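Local atomic coordinates of membrane-bound lytic murein transglycosylase (Agrobacterium tumefaciens, PDB entry 2PNW), a protein that probably cleaves the glycan strands of bacterial peptidoglycan without hydrolysis, forming 1,6-anhydromuramyl ends, as MltA-type lytic transglycosylases do. Residues 118-123 and 259-264. Sequence-based numbering, arbitrary orientation.
Sequences YPIYRR and IFFREA
Within the MltA-specific insert domain, Tyr-121 and Arg-122, where strand 118-121 runs out, meet Phe-260 and Phe-261 of strand 259-263, a worked example of two strands joined without forming a regular sheet. Their axes are inclined at 68°, and one direct backbone hydrogen bond links them: Phe-261 N donates to Tyr-121 O at 3.1 Å, nearly straight (170°). Beside it Arg-122 CA offers its hydrogen to Phe-261 O, with 3.2 Å between the heavy atoms. Two waters carry the link further. One accepts from Tyr-121 N and donates to Ile-259 O; the other accepts from Arg-123 N and donates to Phe-261 O. Apolar contacts flank the direct bond. With CG anti to its carbonyl carbon (chi1 -62°), Phe-260 presents its ring edge to Tyr-121, CD1 lying 3.7 Å from Tyr-121 CB. Phe-261 CD2 meets Ile-120 CG2 at 4.0 Å, the branch meeting the ring obliquely, while Val-186 of helix 180-189 also touches the Phe-261 side chain. Strands 173-177 and 201-209 pair with the two strands separately; between the inclined pair, water completes a backbone link that a single direct bond begins.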
loop_
_atom_site.group_PDB
_atom_site.type_symbol
_atom_site.label_atom_id
_atom_site.label_comp_id
_atom_site.label_asym_id
_atom_site.label_seq_id
_atom_site.Cartn_x
_atom_site.Cartn_y
_atom_site.Cartn_z
ATOM N N TYR A 118 1.885 -15.361 -18.957
ATOM C CA TYR A 118 1.130 -15.108 -17.731
ATOM C C TYR A 118 0.341 -13.818 -17.847
ATOM O O TYR A 118 0.922 -12.742 -17.742
ATOM C CB TYR A 118 2.070 -15.042 -16.521
ATOM C CG TYR A 118 2.900 -16.303 -16.368
ATOM C CD1 TYR A 118 2.277 -17.528 -16.087
ATOM C CD2 TYR A 118 4.297 -16.276 -16.513
ATOM C CE1 TYR A 118 3.030 -18.715 -15.948
ATOM C CE2 TYR A 118 5.072 -17.472 -16.383
ATOM C CZ TYR A 118 4.407 -18.671 -16.088
ATOM O OH TYR A 118 5.124 -19.849 -15.941
ATOM N N PRO A 119 -0.971 -13.938 -18.080
ATOM C CA PRO A 119 -1.768 -12.729 -18.323
ATOM C C PRO A 119 -1.863 -11.820 -17.094
ATOM O O PRO A 119 -1.782 -12.286 -15.937
ATOM C CB PRO A 119 -3.138 -13.285 -18.695
ATOM C CG PRO A 119 -3.197 -14.664 -18.008
ATOM C CD PRO A 119 -1.771 -15.177 -18.173
ATOM N N ILE A 120 -2.053 -10.531 -17.368
ATOM C CA ILE A 120 -2.381 -9.539 -16.361
ATOM C C ILE A 120 -3.779 -9.062 -16.736
ATOM O O ILE A 120 -3.998 -8.668 -17.875
ATOM C CB ILE A 120 -1.397 -8.355 -16.422
ATOM C CG1 ILE A 120 0.040 -8.869 -16.230
ATOM C CG2 ILE A 120 -1.752 -7.341 -15.343
ATOM C CD1 ILE A 120 1.138 -7.793 -16.457
ATOM N N TYR A 121 -4.738 -9.144 -15.803
ATOM C CA TYR A 121 -6.147 -8.942 -16.148
ATOM C C TYR A 121 -6.727 -7.629 -15.638
ATOM O O TYR A 121 -6.428 -7.215 -14.509
ATOM C CB TYR A 121 -6.985 -10.062 -15.535
ATOM C CG TYR A 121 -6.843 -11.413 -16.213
ATOM C CD1 TYR A 121 -7.288 -11.616 -17.529
ATOM C CD2 TYR A 121 -6.273 -12.497 -15.522
ATOM C CE1 TYR A 121 -7.171 -12.889 -18.150
ATOM C CE2 TYR A 121 -6.145 -13.771 -16.130
ATOM C CZ TYR A 121 -6.606 -13.958 -17.428
ATOM O OH TYR A 121 -6.486 -15.216 -18.006
ATOM N N ARG A 122 -7.589 -7.012 -16.454
ATOM C CA ARG A 122 -8.451 -5.914 -15.993
ATOM C C ARG A 122 -9.607 -6.523 -15.221
ATOM O O ARG A 122 -9.811 -7.742 -15.253
ATOM C CB ARG A 122 -9.123 -5.180 -17.176
ATOM C CG ARG A 122 -8.249 -4.491 -18.167
ATOM C CD ARG A 122 -9.176 -3.730 -19.165
ATOM N NE ARG A 122 -9.682 -4.546 -20.268
ATOM C CZ ARG A 122 -10.942 -4.951 -20.409
ATOM N NH1 ARG A 122 -11.872 -4.600 -19.518
ATOM N NH2 ARG A 122 -11.295 -5.670 -21.472
ATOM N N ARG A 123 -10.411 -5.665 -14.578
ATOM C CA ARG A 123 -11.547 -6.158 -13.810
ATOM C C ARG A 123 -12.638 -6.735 -14.730
ATOM O O ARG A 123 -13.143 -6.033 -15.622
ATOM C CB ARG A 123 -12.126 -5.011 -12.981
ATOM C CG ARG A 123 -13.250 -5.444 -12.051
ATOM C CD ARG A 123 -13.816 -4.190 -11.383
ATOM N NE ARG A 123 -14.888 -4.546 -10.453
ATOM C CZ ARG A 123 -15.272 -3.775 -9.439
ATOM N NH1 ARG A 123 -14.674 -2.596 -9.220
ATOM N NH2 ARG A 123 -16.269 -4.197 -8.650
ATOM N N ILE A 259 -5.521 -10.059 -7.635
ATOM C CA ILE A 259 -5.653 -8.618 -7.890
ATOM C C ILE A 259 -5.942 -8.351 -9.364
ATOM O O ILE A 259 -5.289 -8.917 -10.258
ATOM C CB ILE A 259 -4.378 -7.825 -7.449
ATOM C CG1 ILE A 259 -4.047 -8.086 -5.972
ATOM C CG2 ILE A 259 -4.550 -6.272 -7.768
ATOM C CD1 ILE A 259 -5.270 -7.923 -4.991
ATOM N N PHE A 260 -6.959 -7.522 -9.619
ATOM C CA PHE A 260 -7.222 -7.027 -10.991
ATOM C C PHE A 260 -6.804 -5.567 -11.068
ATOM O O PHE A 260 -6.861 -4.854 -10.075
ATOM C CB PHE A 260 -8.709 -7.176 -11.358
ATOM C CG PHE A 260 -9.169 -8.600 -11.348
ATOM C CD1 PHE A 260 -8.858 -9.432 -12.420
ATOM C CD2 PHE A 260 -9.844 -9.126 -10.254
ATOM C CE1 PHE A 260 -9.266 -10.765 -12.423
ATOM C CE2 PHE A 260 -10.262 -10.470 -10.258
ATOM C CZ PHE A 260 -9.944 -11.280 -11.346
ATOM N N PHE A 261 -6.313 -5.163 -12.240
ATOM C CA PHE A 261 -5.623 -3.886 -12.402
ATOM C C PHE A 261 -6.344 -3.024 -13.428
ATOM O O PHE A 261 -7.151 -3.516 -14.236
ATOM C CB PHE A 261 -4.150 -4.130 -12.868
ATOM C CG PHE A 261 -3.294 -4.820 -11.840
ATOM C CD1 PHE A 261 -2.574 -4.091 -10.914
ATOM C CD2 PHE A 261 -3.224 -6.218 -11.805
ATOM C CE1 PHE A 261 -1.762 -4.732 -9.929
ATOM C CE2 PHE A 261 -2.442 -6.862 -10.837
ATOM C CZ PHE A 261 -1.713 -6.125 -9.900
ATOM N N ARG A 262 -6.038 -1.727 -13.389
ATOM C CA ARG A 262 -6.402 -0.784 -14.445
ATOM C C ARG A 262 -5.150 0.015 -14.799
ATOM O O ARG A 262 -4.281 0.220 -13.957
ATOM C CB ARG A 262 -7.483 0.198 -13.951
ATOM C CG ARG A 262 -7.025 1.064 -12.779
ATOM C CD ARG A 262 -8.126 2.049 -12.319
ATOM N NE ARG A 262 -7.652 3.037 -11.328
ATOM C CZ ARG A 262 -7.073 4.210 -11.626
ATOM N NH1 ARG A 262 -6.834 4.568 -12.887
ATOM N NH2 ARG A 262 -6.696 5.028 -10.649
ATOM N N GLU A 263 -5.084 0.476 -16.042
ATOM C CA GLU A 263 -4.038 1.404 -16.457
ATOM C C GLU A 263 -4.249 2.768 -15.812
ATOM O O GLU A 263 -5.389 3.253 -15.709
ATOM C CB GLU A 263 -4.028 1.534 -17.979
ATOM C CG GLU A 263 -3.573 0.266 -18.681
ATOM C CD GLU A 263 -3.466 0.420 -20.202
ATOM O OE1 GLU A 263 -3.013 1.510 -20.662
ATOM O OE2 GLU A 263 -3.828 -0.556 -20.924
ATOM N N ALA A 264 -3.147 3.389 -15.386
ATOM C CA ALA A 264 -3.182 4.679 -14.720
ATOM C C ALA A 264 -2.088 5.573 -15.302
ATOM O O ALA A 264 -1.344 5.126 -16.192
ATOM C CB ALA A 264 -2.990 4.513 -13.249
HETATM O O HOH W 1 -4.648 -9.202 -12.927
HETATM O O HOH W 2 -9.778 -2.865 -14.592
#